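Local coordinates for protein geranylgeranyl pyrophosphate synthetase (Pyrococcus horikoshii, PDB 1WY0) that probably catalyses the condensation of isopentenyl diphosphate with allylic diphosphates to make geranylgeranyl diphosphate, at residues R39-A44 and S82-D87; V54-E59 and M328-L333; M173-T178 and W206-G211; E256-R261 and L294-S299. All blocks are in the same frame, centred on the assembly; numbering follows the deposited sequence.

Contact 1: R39-A44 and S82-D87; sequences RHYPLA and SLVHDD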
loop_
_atom_site.group_PDB
_atom_site.type_symbol
_atom_site.label_atom_id
_atom_site.label_comp_id
_atom_site.label_asym_id
_atom_site.label_seq_id
_atom_site.Cartn_x
_atom_site.Cartn_y
_atom_site.Cartn_z
ATOM N N ARG A 39 10.428 -10.055 -2.794
ATOM C CA ARG A 39 11.083 -10.557 -3.999
ATOM C C ARG A 39 10.463 -11.835 -4.551
ATOM O O ARG A 39 10.629 -12.145 -5.725
ATOM C CB ARG A 39 12.569 -10.825 -3.718
ATOM C CG ARG A 39 13.464 -9.598 -3.806
ATOM C CD ARG A 39 14.765 -9.807 -3.017
ATOM N NE ARG A 39 15.569 -10.908 -3.539
ATOM C CZ ARG A 39 16.536 -10.773 -4.440
ATOM N NH1 ARG A 39 16.835 -9.578 -4.925
ATOM N NH2 ARG A 39 17.194 -11.842 -4.871
ATOM N N HIS A 40 9.744 -12.573 -3.713
ATOM C CA HIS A 40 9.160 -13.840 -4.132
ATOM C C HIS A 40 8.415 -13.849 -5.476
ATOM O O HIS A 40 8.740 -14.646 -6.363
ATOM C CB HIS A 40 8.251 -14.392 -3.028
ATOM C CG HIS A 40 7.795 -15.798 -3.278
ATOM N ND1 HIS A 40 8.667 -16.864 -3.328
ATOM C CD2 HIS A 40 6.567 -16.309 -3.528
ATOM C CE1 HIS A 40 7.998 -17.969 -3.600
ATOM N NE2 HIS A 40 6.721 -17.660 -3.727
ATOM N N TYR A 41 7.416 -12.990 -5.655
ATOM C CA TYR A 41 6.710 -13.019 -6.937
ATOM C C TYR A 41 7.554 -12.495 -8.096
ATOM O O TYR A 41 7.550 -13.079 -9.174
ATOM C CB TYR A 41 5.378 -12.269 -6.853
ATOM C CG TYR A 41 4.297 -13.039 -6.111
ATOM C CD1 TYR A 41 4.479 -14.379 -5.759
ATOM C CD2 TYR A 41 3.096 -12.427 -5.769
ATOM C CE1 TYR A 41 3.492 -15.084 -5.085
ATOM C CE2 TYR A 41 2.102 -13.120 -5.098
ATOM C CZ TYR A 41 2.300 -14.446 -4.756
ATOM O OH TYR A 41 1.303 -15.126 -4.082
ATOM N N PRO A 42 8.286 -11.384 -7.892
ATOM C CA PRO A 42 9.127 -10.838 -8.960
ATOM C C PRO A 42 10.151 -11.869 -9.461
ATOM O O PRO A 42 10.499 -11.883 -10.641
ATOM C CB PRO A 42 9.788 -9.643 -8.285
ATOM C CG PRO A 42 8.689 -9.143 -7.403
ATOM C CD PRO A 42 8.170 -10.422 -6.784
ATOM N N LEU A 43 10.622 -12.724 -8.554
ATOM C CA LEU A 43 11.604 -13.776 -8.815
ATOM C C LEU A 43 10.987 -14.983 -9.533
ATOM O O LEU A 43 11.666 -15.861 -10.047
ATOM C CB LEU A 43 12.191 -14.233 -7.470
ATOM C CG LEU A 43 13.450 -13.472 -7.052
ATOM C CD1 LEU A 43 14.031 -14.018 -5.746
ATOM C CD2 LEU A 43 14.574 -13.560 -8.087
ATOM N N ALA A 44 9.644 -15.044 -9.516
ATOM C CA ALA A 44 8.995 -16.164 -10.174
ATOM C C ALA A 44 9.276 -16.153 -11.681
ATOM O O ALA A 44 9.005 -17.106 -12.401
ATOM C CB ALA A 44 7.494 -16.070 -9.908
ATOM N N SER A 82 -0.213 -5.997 -6.041
ATOM C CA SER A 82 -1.625 -6.353 -6.102
ATOM C C SER A 82 -1.826 -7.869 -6.043
ATOM O O SER A 82 -2.843 -8.379 -5.593
ATOM C CB SER A 82 -2.201 -5.802 -7.407
ATOM O OG SER A 82 -1.788 -6.633 -8.493
ATOM N N LEU A 83 -0.819 -8.595 -6.565
ATOM C CA LEU A 83 -0.895 -10.050 -6.546
ATOM C C LEU A 83 -0.756 -10.599 -5.124
ATOM O O LEU A 83 -1.423 -11.540 -4.717
ATOM C CB LEU A 83 0.230 -10.596 -7.426
ATOM C CG LEU A 83 0.023 -10.276 -8.907
ATOM C CD1 LEU A 83 1.064 -10.954 -9.800
ATOM C CD2 LEU A 83 -1.343 -10.724 -9.426
ATOM N N VAL A 84 0.183 -9.995 -4.374
ATOM C CA VAL A 84 0.411 -10.438 -3.004
ATOM C C VAL A 84 -0.838 -10.252 -2.139
ATOM O O VAL A 84 -1.277 -11.140 -1.421
ATOM C CB VAL A 84 1.566 -9.616 -2.428
ATOM C CG1 VAL A 84 1.779 -9.969 -0.957
ATOM C CG2 VAL A 84 2.840 -9.900 -3.199
ATOM N N HIS A 85 -1.392 -9.027 -2.201
ATOM C CA HIS A 85 -2.558 -8.715 -1.382
ATOM C C HIS A 85 -3.800 -9.484 -1.840
ATOM O O HIS A 85 -4.611 -9.949 -1.050
ATOM C CB HIS A 85 -2.814 -7.211 -1.472
ATOM C CG HIS A 85 -1.904 -6.486 -0.515
ATOM N ND1 HIS A 85 -1.992 -5.156 -0.268
ATOM C CD2 HIS A 85 -0.868 -7.015 0.262
ATOM C CE1 HIS A 85 -1.033 -4.892 0.641
ATOM N NE2 HIS A 85 -0.345 -5.986 0.976
ATOM N N ASP A 86 -3.956 -9.571 -3.174
ATOM C CA ASP A 86 -5.118 -10.262 -3.721
ATOM C C ASP A 86 -5.098 -11.757 -3.389
ATOM O O ASP A 86 -6.123 -12.406 -3.230
ATOM C CB ASP A 86 -5.121 -10.063 -5.236
ATOM C CG ASP A 86 -5.735 -8.709 -5.565
ATOM O OD1 ASP A 86 -6.083 -7.994 -4.624
ATOM O OD2 ASP A 86 -5.846 -8.380 -6.743
ATOM N N ASP A 87 -3.874 -12.312 -3.329
ATOM C CA ASP A 87 -3.747 -13.727 -3.001
ATOM C C ASP A 87 -4.195 -14.011 -1.564
ATOM O O ASP A 87 -4.661 -15.093 -1.233
ATOM C CB ASP A 87 -2.283 -14.132 -3.187
ATOM C CG ASP A 87 -2.069 -14.587 -4.623
ATOM O OD1 ASP A 87 -3.001 -14.442 -5.416
ATOM O OD2 ASP A 87 -0.987 -15.079 -4.933
#
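Tyr41 is the whole of one side of this contact, laying its ring across one turn of helix 69-90 and ending at Asp87. Tyr41 OH donates to Asp87 OD2 over 2.4 Å, a length so short that its exact value is doubtful. The carboxylate is turned 79° from the ring plane, and the two side chains approach from opposite directions. Nearer the root of the ring, Tyr41 CD2 lies 3.6 Å from Val84 CG2 and 3.8 Å from Leu83 CB, both of which meet the ring obliquely. The CG of Tyr41 stands beside its backbone N (chi1 -75°), a setting that sends the ring to the helix; Val84 turns CG2, anti to its own carbonyl carbon, to the same ring carbon, CD2. Farther out, Arg95 forms a salt bridge with Asp87 OD2, so this oxygen serves tyrosine and arginine together, while Val101 N makes a weak bond to the hydroxyl of Tyr41. Asp86 and Asp87 open the first aspartate-rich motif of prenyl synthases, which in relatives holds the magnesium ions of the allylic diphosphate. Tyr41 is thus probably a second-shell residue, its bond to Asp87 OD2 consistent with holding one aspartate of this motif in place.

Contact 2: V54-E59 and M328-L333; sequences VLTSTE and MDLELL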
loop_
_atom_site.group_PDB
_atom_site.type_symbol
_atom_site.label_atom_id
_atom_site.label_comp_id
_atom_site.label_asym_id
_atom_site.label_seq_id
_atom_site.Cartn_x
_atom_site.Cartn_y
_atom_site.Cartn_z
ATOM N N VAL A 54 4.924 -0.553 -21.733
ATOM C CA VAL A 54 5.416 0.781 -21.444
ATOM C C VAL A 54 6.503 1.169 -22.451
ATOM O O VAL A 54 6.325 2.093 -23.244
ATOM C CB VAL A 54 6.009 0.869 -20.015
ATOM C CG1 VAL A 54 6.547 2.263 -19.768
ATOM C CG2 VAL A 54 4.939 0.524 -18.976
ATOM N N LEU A 55 7.626 0.457 -22.405
ATOM C CA LEU A 55 8.754 0.721 -23.295
ATOM C C LEU A 55 8.367 0.637 -24.768
ATOM O O LEU A 55 8.836 1.428 -25.577
ATOM C CB LEU A 55 9.901 -0.254 -23.004
ATOM C CG LEU A 55 10.371 -0.282 -21.547
ATOM C CD1 LEU A 55 11.521 -1.264 -21.387
ATOM C CD2 LEU A 55 10.793 1.110 -21.120
ATOM N N THR A 56 7.516 -0.320 -25.117
ATOM C CA THR A 56 7.091 -0.468 -26.502
ATOM C C THR A 56 6.191 0.688 -26.917
ATOM O O THR A 56 6.207 1.104 -28.076
ATOM C CB THR A 56 6.332 -1.793 -26.736
ATOM O OG1 THR A 56 7.166 -2.895 -26.362
ATOM C CG2 THR A 56 5.962 -1.941 -28.203
ATOM N N SER A 57 5.409 1.208 -25.976
ATOM C CA SER A 57 4.514 2.320 -26.271
ATOM C C SER A 57 5.279 3.613 -26.479
ATOM O O SER A 57 4.869 4.464 -27.270
ATOM C CB SER A 57 3.495 2.507 -25.148
ATOM O OG SER A 57 2.445 1.562 -25.259
ATOM N N THR A 58 6.392 3.760 -25.769
ATOM C CA THR A 58 7.213 4.952 -25.941
ATOM C C THR A 58 7.943 4.948 -27.288
ATOM O O THR A 58 8.496 5.944 -27.735
ATOM C CB THR A 58 8.229 5.004 -24.798
ATOM O OG1 THR A 58 7.527 5.083 -23.553
ATOM C CG2 THR A 58 9.120 6.241 -24.939
ATOM N N GLU A 59 7.966 3.760 -27.922
ATOM C CA GLU A 59 8.629 3.649 -29.219
ATOM C C GLU A 59 7.643 3.841 -30.372
ATOM O O GLU A 59 8.005 4.167 -31.496
ATOM C CB GLU A 59 9.275 2.264 -29.308
ATOM C CG GLU A 59 10.040 2.061 -30.618
ATOM C CD GLU A 59 10.707 0.704 -30.607
ATOM O OE1 GLU A 59 11.230 0.299 -31.637
ATOM O OE2 GLU A 59 10.703 0.060 -29.561
ATOM N N MET A 328 3.949 -2.788 -34.321
ATOM C CA MET A 328 3.806 -4.169 -34.756
ATOM C C MET A 328 3.654 -5.094 -33.546
ATOM O O MET A 328 2.696 -5.866 -33.452
ATOM C CB MET A 328 5.026 -4.581 -35.587
ATOM C CG MET A 328 4.973 -6.004 -36.107
ATOM S SD MET A 328 3.440 -6.318 -36.990
ATOM C CE MET A 328 3.928 -5.894 -38.688
ATOM N N ASP A 329 4.597 -5.007 -32.617
ATOM C CA ASP A 329 4.548 -5.844 -31.428
ATOM C C ASP A 329 3.268 -5.626 -30.624
ATOM O O ASP A 329 2.677 -6.580 -30.120
ATOM C CB ASP A 329 5.775 -5.596 -30.552
ATOM C CG ASP A 329 7.070 -5.999 -31.237
ATOM O OD1 ASP A 329 7.092 -7.053 -31.911
ATOM O OD2 ASP A 329 8.071 -5.270 -31.095
ATOM N N LEU A 330 2.836 -4.374 -30.509
ATOM C CA LEU A 330 1.621 -4.063 -29.770
ATOM C C LEU A 330 0.410 -4.679 -30.448
ATOM O O LEU A 330 -0.586 -4.984 -29.797
ATOM C CB LEU A 330 1.423 -2.549 -29.650
ATOM C CG LEU A 330 2.426 -1.752 -28.806
ATOM C CD1 LEU A 330 1.972 -0.300 -28.727
ATOM C CD2 LEU A 330 2.530 -2.349 -27.407
ATOM N N GLU A 331 0.485 -4.852 -31.763
ATOM C CA GLU A 331 -0.626 -5.454 -32.485
ATOM C C GLU A 331 -0.548 -6.962 -32.344
ATOM O O GLU A 331 -1.565 -7.635 -32.176
ATOM C CB GLU A 331 -0.595 -5.073 -33.963
ATOM C CG GLU A 331 -1.267 -3.746 -34.272
ATOM C CD GLU A 331 -1.343 -3.464 -35.763
ATOM O OE1 GLU A 331 -0.555 -4.067 -36.525
ATOM O OE2 GLU A 331 -2.189 -2.637 -36.166
ATOM N N LEU A 332 0.664 -7.494 -32.417
ATOM C CA LEU A 332 0.847 -8.928 -32.281
ATOM C C LEU A 332 0.448 -9.390 -30.878
ATOM O O LEU A 332 -0.289 -10.364 -30.728
ATOM C CB LEU A 332 2.301 -9.315 -32.574
ATOM C CG LEU A 332 2.709 -9.339 -34.053
ATOM C CD1 LEU A 332 4.133 -9.871 -34.203
ATOM C CD2 LEU A 332 1.742 -10.228 -34.821
ATOM N N LEU A 333 0.931 -8.684 -29.860
ATOM C CA LEU A 333 0.622 -9.022 -28.474
ATOM C C LEU A 333 -0.885 -9.084 -28.273
ATOM O O LEU A 333 -1.420 -10.083 -27.782
ATOM C CB LEU A 333 1.228 -7.978 -27.536
ATOM C CG LEU A 333 1.044 -8.156 -26.030
ATOM C CD1 LEU A 333 1.728 -9.435 -25.545
ATOM C CD2 LEU A 333 1.636 -6.945 -25.332
#
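Leu330 and Thr56, the two residues that bury most surface here, meet tip to tip between helix 49-57 and helix 325-336. The methyl of the threonine does the touching: Thr56 CG2 lies 3.5 Å from Leu330 CD2 and 3.6 Å from Leu330 CG. Its place follows from the first torsion of Thr56, which sets CG2 anti to the backbone N and keeps OG1 beside that N (chi1 -58°). The hydroxyl is thereby turned to its own helix, where it bonds to Phe52 O, and Thr56 presents carbon to the leucine. Ser57 behaves differently: its OG, though hydrogen-bonded to Val53 O, itself rests 4.0 Å from Leu330 CD1, so the two methyls of the leucine are shared between successive residues of the facing helix. Leu203 and Trp206 of helix 197-224 cover Leu330 as well. Cutting Leu330 back to an alanine would probably open a gap before Thr56 CG2 and remove the methyl that lies against Ser57 OG. At the margin Thr56 CG2 also approaches Asp329 CB at 4.3 Å, while the carboxylate of Asp329 pairs with Arg10. Polar groups at this buried joint thus satisfy themselves within their own helix or with a third one, and the two helices are probably held here mainly by dispersion and the burial of apolar surface, with one methyl lying on a hydroxyl oxygen.

Contact 3: M173-T178 and W206-G211; sequences MISGKT and WGRNVG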
loop_
_atom_site.group_PDB
_atom_site.type_symbol
_atom_site.label_atom_id
_atom_site.label_comp_id
_atom_site.label_asym_id
_atom_site.label_seq_id
_atom_site.Cartn_x
_atom_site.Cartn_y
_atom_site.Cartn_z
ATOM N N MET A 173 -16.172 -3.757 -12.722
ATOM C CA MET A 173 -15.189 -4.298 -11.800
ATOM C C MET A 173 -13.890 -4.646 -12.526
ATOM O O MET A 173 -12.806 -4.181 -12.146
ATOM C CB MET A 173 -15.779 -5.541 -11.125
ATOM C CG MET A 173 -14.838 -6.309 -10.187
ATOM S SD MET A 173 -13.598 -7.340 -11.020
ATOM C CE MET A 173 -14.551 -8.810 -11.454
ATOM N N ILE A 174 -13.999 -5.444 -13.585
ATOM C CA ILE A 174 -12.783 -5.856 -14.276
ATOM C C ILE A 174 -12.050 -4.659 -14.889
ATOM O O ILE A 174 -10.834 -4.637 -15.028
ATOM C CB ILE A 174 -13.169 -6.844 -15.377
ATOM C CG1 ILE A 174 -11.936 -7.619 -15.847
ATOM C CG2 ILE A 174 -13.734 -6.080 -16.589
ATOM C CD1 ILE A 174 -11.388 -8.550 -14.765
ATOM N N SER A 175 -12.847 -3.655 -15.299
ATOM C CA SER A 175 -12.252 -2.473 -15.911
ATOM C C SER A 175 -11.194 -1.841 -15.006
ATOM O O SER A 175 -10.187 -1.306 -15.450
ATOM C CB SER A 175 -13.371 -1.466 -16.188
ATOM O OG SER A 175 -12.804 -0.255 -16.690
ATOM N N GLY A 176 -11.467 -1.881 -13.691
ATOM C CA GLY A 176 -10.534 -1.232 -12.783
ATOM C C GLY A 176 -9.498 -2.220 -12.241
ATOM O O GLY A 176 -8.360 -1.877 -11.955
ATOM N N LYS A 177 -9.945 -3.482 -12.061
ATOM C CA LYS A 177 -9.013 -4.489 -11.564
ATOM C C LYS A 177 -7.794 -4.619 -12.480
ATOM O O LYS A 177 -6.656 -4.419 -12.084
ATOM C CB LYS A 177 -9.736 -5.838 -11.454
ATOM C CG LYS A 177 -8.980 -6.823 -10.553
ATOM C CD LYS A 177 -9.871 -7.950 -10.024
ATOM C CE LYS A 177 -9.074 -9.211 -9.664
ATOM N NZ LYS A 177 -9.768 -9.946 -8.606
ATOM N N THR A 178 -8.065 -4.992 -13.750
ATOM C CA THR A 178 -6.964 -5.273 -14.671
ATOM C C THR A 178 -6.805 -4.198 -15.754
ATOM O O THR A 178 -5.707 -3.847 -16.168
ATOM C CB THR A 178 -7.230 -6.631 -15.322
ATOM O OG1 THR A 178 -8.538 -6.625 -15.894
ATOM C CG2 THR A 178 -7.152 -7.747 -14.275
ATOM N N TRP A 206 -6.155 1.289 -26.307
ATOM C CA TRP A 206 -5.613 -0.032 -26.610
ATOM C C TRP A 206 -5.263 -0.809 -25.338
ATOM O O TRP A 206 -5.472 -2.009 -25.229
ATOM C CB TRP A 206 -4.364 0.156 -27.471
ATOM C CG TRP A 206 -3.741 -1.151 -27.764
ATOM C CD1 TRP A 206 -3.983 -1.972 -28.887
ATOM C CD2 TRP A 206 -2.712 -1.810 -26.986
ATOM N NE1 TRP A 206 -3.203 -3.085 -28.900
ATOM C CE2 TRP A 206 -2.376 -3.005 -27.669
ATOM C CE3 TRP A 206 -2.068 -1.499 -25.788
ATOM C CZ2 TRP A 206 -1.414 -3.851 -27.148
ATOM C CZ3 TRP A 206 -1.103 -2.349 -25.270
ATOM C CH2 TRP A 206 -0.780 -3.535 -25.951
ATOM N N GLY A 207 -4.668 -0.086 -24.369
ATOM C CA GLY A 207 -4.301 -0.733 -23.111
ATOM C C GLY A 207 -5.541 -1.160 -22.324
ATOM O O GLY A 207 -5.628 -2.248 -21.770
ATOM N N ARG A 208 -6.508 -0.231 -22.257
ATOM C CA ARG A 208 -7.749 -0.530 -21.556
ATOM C C ARG A 208 -8.412 -1.794 -22.111
ATOM O O ARG A 208 -8.802 -2.702 -21.387
ATOM C CB ARG A 208 -8.683 0.667 -21.730
ATOM C CG ARG A 208 -9.834 0.663 -20.726
ATOM C CD ARG A 208 -9.332 0.543 -19.285
ATOM N NE ARG A 208 -10.263 1.196 -18.362
ATOM C CZ ARG A 208 -9.759 2.130 -17.535
ATOM N NH1 ARG A 208 -8.475 2.439 -17.588
ATOM N NH2 ARG A 208 -10.552 2.705 -16.628
ATOM N N ASN A 209 -8.558 -1.810 -23.449
ATOM C CA ASN A 209 -9.240 -2.922 -24.103
ATOM C C ASN A 209 -8.463 -4.235 -23.980
ATOM O O ASN A 209 -9.024 -5.308 -23.801
ATOM C CB ASN A 209 -9.412 -2.561 -25.577
ATOM C CG ASN A 209 -10.694 -1.794 -25.759
ATOM O OD1 ASN A 209 -11.791 -2.318 -25.597
ATOM N ND2 ASN A 209 -10.540 -0.506 -26.112
ATOM N N VAL A 210 -7.146 -4.179 -24.134
ATOM C CA VAL A 210 -6.340 -5.383 -24.066
ATOM C C VAL A 210 -6.365 -5.924 -22.638
ATOM O O VAL A 210 -6.558 -7.120 -22.424
ATOM C CB VAL A 210 -4.885 -5.098 -24.501
ATOM C CG1 VAL A 210 -3.982 -6.266 -24.136
ATOM C CG2 VAL A 210 -4.842 -4.875 -25.993
ATOM N N GLY A 211 -6.187 -5.034 -21.668
ATOM C CA GLY A 211 -6.208 -5.443 -20.275
ATOM C C GLY A 211 -7.475 -6.200 -19.923
ATOM O O GLY A 211 -7.426 -7.236 -19.255
#
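Over one face of the Arg208 guanidinium lies a backbone oxygen, Ser175 O, 3.7 Å above the plane and offset toward the rim. The other flat group, the indole of Trp206, belongs to the far side of the same helix and has Val210 CG2 over one face, toward the rim. At the guanidinium, Arg208 NE gives a weak hydrogen bond to Ser175 OG, 3.4 Å long and bent to 135°. The arginine chain bends at chi2 (53°), and this turn brings a side chain that does not start toward helix 167-193 back against it. The strong partners of the group lie outside the pair: Arg208 NH2 forms a salt bridge with Glu148 and NH1 another with Glu183. A methionine in place of Arg208 would probably leave both glutamates without this cationic partner and Ser175 OG without its weak donor. One turn on, the two segments come closest, with CA atoms of Thr178 and Gly211 5.7 Å apart and Thr178 OG1 3.6 Å from Gly211 O. Glycine has no side chain to hold the backbones off; a CB modelled there would come tightly against Thr178 O, 3.2 Å away. Helix 167-193 widens into a pi-type turn over residues 175-178, and Thr178 OG1 donates to Ile174 O at 3.2 Å from the opposite face of that carbonyl to Thr178 N. The chemistry is thus mixed: one end is a close approach of the helices permitted by glycine, the other an arginine held chiefly by two carboxylates, and the arginine's fit against Ser175 is probably more packing and weak electrostatics than strong bonding.

Contact 4: E256-R261 and L294-S299; sequences EKDKQR and LKKYGS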
loop_
_atom_site.group_PDB
_atom_site.type_symbol
_atom_site.label_atom_id
_atom_site.label_comp_id
_atom_site.label_asym_id
_atom_site.label_seq_id
_atom_site.Cartn_x
_atom_site.Cartn_y
_atom_site.Cartn_z
ATOM N N GLU A 256 -35.325 -19.466 -14.728
ATOM C CA GLU A 256 -35.237 -19.770 -13.307
ATOM C C GLU A 256 -34.768 -21.171 -12.963
ATOM O O GLU A 256 -33.938 -21.352 -12.069
ATOM C CB GLU A 256 -36.583 -19.504 -12.639
ATOM C CG GLU A 256 -36.762 -18.056 -12.255
ATOM C CD GLU A 256 -35.663 -17.590 -11.325
ATOM O OE1 GLU A 256 -35.453 -18.246 -10.282
ATOM O OE2 GLU A 256 -35.002 -16.577 -11.647
ATOM N N LYS A 257 -35.297 -22.163 -13.662
ATOM C CA LYS A 257 -34.951 -23.531 -13.408
ATOM C C LYS A 257 -33.428 -23.740 -13.535
ATOM O O LYS A 257 -32.762 -24.329 -12.695
ATOM C CB LYS A 257 -35.718 -24.318 -14.467
ATOM C CG LYS A 257 -35.799 -25.792 -14.160
ATOM C CD LYS A 257 -36.126 -26.648 -15.387
ATOM C CE LYS A 257 -35.041 -27.711 -15.616
ATOM N NZ LYS A 257 -35.094 -28.195 -16.998
ATOM N N ASP A 258 -32.882 -23.233 -14.632
ATOM C CA ASP A 258 -31.464 -23.382 -14.885
ATOM C C ASP A 258 -30.603 -22.596 -13.903
ATOM O O ASP A 258 -29.632 -23.136 -13.377
ATOM C CB ASP A 258 -31.155 -23.009 -16.336
ATOM C CG ASP A 258 -31.842 -23.947 -17.332
ATOM O OD1 ASP A 258 -32.077 -25.112 -16.968
ATOM O OD2 ASP A 258 -32.137 -23.529 -18.472
ATOM N N LYS A 259 -30.972 -21.344 -13.635
ATOM C CA LYS A 259 -30.340 -20.461 -12.659
ATOM C C LYS A 259 -30.121 -21.157 -11.311
ATOM O O LYS A 259 -29.052 -21.100 -10.719
ATOM C CB LYS A 259 -31.235 -19.236 -12.474
ATOM C CG LYS A 259 -30.910 -18.120 -13.469
ATOM C CD LYS A 259 -31.110 -16.729 -12.865
ATOM C CE LYS A 259 -31.971 -15.822 -13.752
ATOM N NZ LYS A 259 -33.355 -15.841 -13.278
ATOM N N GLN A 260 -31.224 -21.732 -10.838
ATOM C CA GLN A 260 -31.255 -22.372 -9.520
ATOM C C GLN A 260 -30.422 -23.649 -9.469
ATOM O O GLN A 260 -29.788 -23.947 -8.465
ATOM C CB GLN A 260 -32.696 -22.698 -9.119
ATOM C CG GLN A 260 -33.625 -21.495 -9.106
ATOM C CD GLN A 260 -33.092 -20.367 -8.248
ATOM O OE1 GLN A 260 -32.868 -20.539 -7.047
ATOM N NE2 GLN A 260 -32.882 -19.203 -8.860
ATOM N N ARG A 261 -30.439 -24.415 -10.550
ATOM C CA ARG A 261 -29.606 -25.614 -10.555
ATOM C C ARG A 261 -28.118 -25.250 -10.645
ATOM O O ARG A 261 -27.249 -25.819 -9.993
ATOM C CB ARG A 261 -30.028 -26.455 -11.761
ATOM C CG ARG A 261 -29.240 -27.757 -11.886
ATOM C CD ARG A 261 -29.130 -28.500 -10.553
ATOM N NE ARG A 261 -28.491 -29.804 -10.746
ATOM C CZ ARG A 261 -28.043 -30.441 -9.654
ATOM N NH1 ARG A 261 -28.200 -29.899 -8.459
ATOM N NH2 ARG A 261 -27.415 -31.611 -9.786
ATOM N N LEU A 294 -24.096 -23.271 -19.190
ATOM C CA LEU A 294 -23.541 -22.052 -19.763
ATOM C C LEU A 294 -23.576 -22.050 -21.295
ATOM O O LEU A 294 -23.827 -21.015 -21.922
ATOM C CB LEU A 294 -22.092 -21.874 -19.295
ATOM C CG LEU A 294 -21.842 -21.708 -17.793
ATOM C CD1 LEU A 294 -20.353 -21.587 -17.544
ATOM C CD2 LEU A 294 -22.577 -20.475 -17.276
ATOM N N LYS A 295 -23.314 -23.208 -21.893
ATOM C CA LYS A 295 -23.293 -23.324 -23.351
ATOM C C LYS A 295 -24.705 -23.205 -23.931
ATOM O O LYS A 295 -24.936 -22.700 -25.022
ATOM C CB LYS A 295 -22.728 -24.699 -23.709
ATOM C CG LYS A 295 -21.211 -24.784 -23.567
ATOM C CD LYS A 295 -20.706 -26.187 -23.905
ATOM C CE LYS A 295 -19.179 -26.311 -23.825
ATOM N NZ LYS A 295 -18.767 -27.646 -24.266
ATOM N N LYS A 296 -25.661 -23.750 -23.157
ATOM C CA LYS A 296 -27.062 -23.679 -23.553
ATOM C C LYS A 296 -27.463 -22.261 -23.966
ATOM O O LYS A 296 -28.270 -22.053 -24.862
ATOM C CB LYS A 296 -27.894 -24.122 -22.350
ATOM C CG LYS A 296 -29.396 -24.208 -22.644
ATOM C CD LYS A 296 -30.147 -24.910 -21.506
ATOM C CE LYS A 296 -31.676 -24.809 -21.614
ATOM N NZ LYS A 296 -32.296 -25.361 -20.406
ATOM N N TYR A 297 -26.890 -21.266 -23.252
ATOM C CA TYR A 297 -27.269 -19.879 -23.510
ATOM C C TYR A 297 -26.178 -19.086 -24.246
ATOM O O TYR A 297 -26.200 -17.862 -24.299
ATOM C CB TYR A 297 -27.579 -19.201 -22.170
ATOM C CG TYR A 297 -28.783 -19.813 -21.548
ATOM C CD1 TYR A 297 -30.054 -19.361 -21.891
ATOM C CD2 TYR A 297 -28.643 -20.814 -20.588
ATOM C CE1 TYR A 297 -31.175 -19.909 -21.287
ATOM C CE2 TYR A 297 -29.760 -21.357 -19.977
ATOM C CZ TYR A 297 -31.024 -20.905 -20.321
ATOM O OH TYR A 297 -32.144 -21.461 -19.734
ATOM N N GLY A 298 -25.172 -19.809 -24.780
ATOM C CA GLY A 298 -24.153 -19.137 -25.587
ATOM C C GLY A 298 -23.216 -18.265 -24.737
ATOM O O GLY A 298 -22.399 -17.501 -25.236
ATOM N N SER A 299 -23.322 -18.388 -23.421
ATOM C CA SER A 299 -22.512 -17.576 -22.516
ATOM C C SER A 299 -21.003 -17.636 -22.777
ATOM O O SER A 299 -20.343 -16.605 -22.797
ATOM C CB SER A 299 -22.810 -17.967 -21.065
ATOM O OG SER A 299 -24.156 -17.648 -20.731
HETATM O O HOH W 1 -35.317 -25.426 -18.816
#
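Asp258 receives both Tyr297 and Lys296 at the point where helix 283-296 is closed by a Schellman motif. In that motif Gly298, with its positive phi, is the C-prime residue: Ser299 N returns to Leu294 O at 3.1 Å and Gly298 N to Lys295 O at 2.9 Å, and the chain then starts its next helix. The charged interaction is the salt bridge from Lys296 NZ to Asp258 OD2, 2.7 Å long. Lysine reaches the syn side of this oxygen, 23° out of the carboxylate plane, on an extended chain that crosses the aspartate at about a right angle. The second hydrogen bond falls on the same atom, since Tyr297 OH donates to Asp258 OD2 at 2.4 Å, a distance too short to be trusted closely; the oxygen lies at the ring edge, in plane. Asp255 N also bonds to that hydroxyl, which ties the tyrosine to the start of helix 256-264. Packing accompanies polarity, as Lys296 CG lies over one face of the neighbouring Tyr297 ring, near the rim. On the outer side Lys257 NZ stands 5.2 Å from Lys296 NZ, like charges not in contact, and one water accepts a weak hydrogen bond from each.

Contacts 2 and 3 are directly joined: their centres are 17 Å apart, and Leu330 O of contact 2 packs 3.0 Å from Trp206 CZ2 of contact 3, so helix 197-224 is common ground. Contact 1, with its centre 20 Å from that of contact 3, contains the first two aspartates of the first aspartate-rich motif, and helix 197-224 carries a second such motif beyond residues 206-211; in relatives the two face each other across the catalytic cavity. Mercury is seen at Tyr81 and Cys150; the side chains of Val84 and Thr178 lie about 10 and 12 Å, respectively, from a bound mercury ion. Contact 4 is peripheral, its centre 36 Å from that of contact 1.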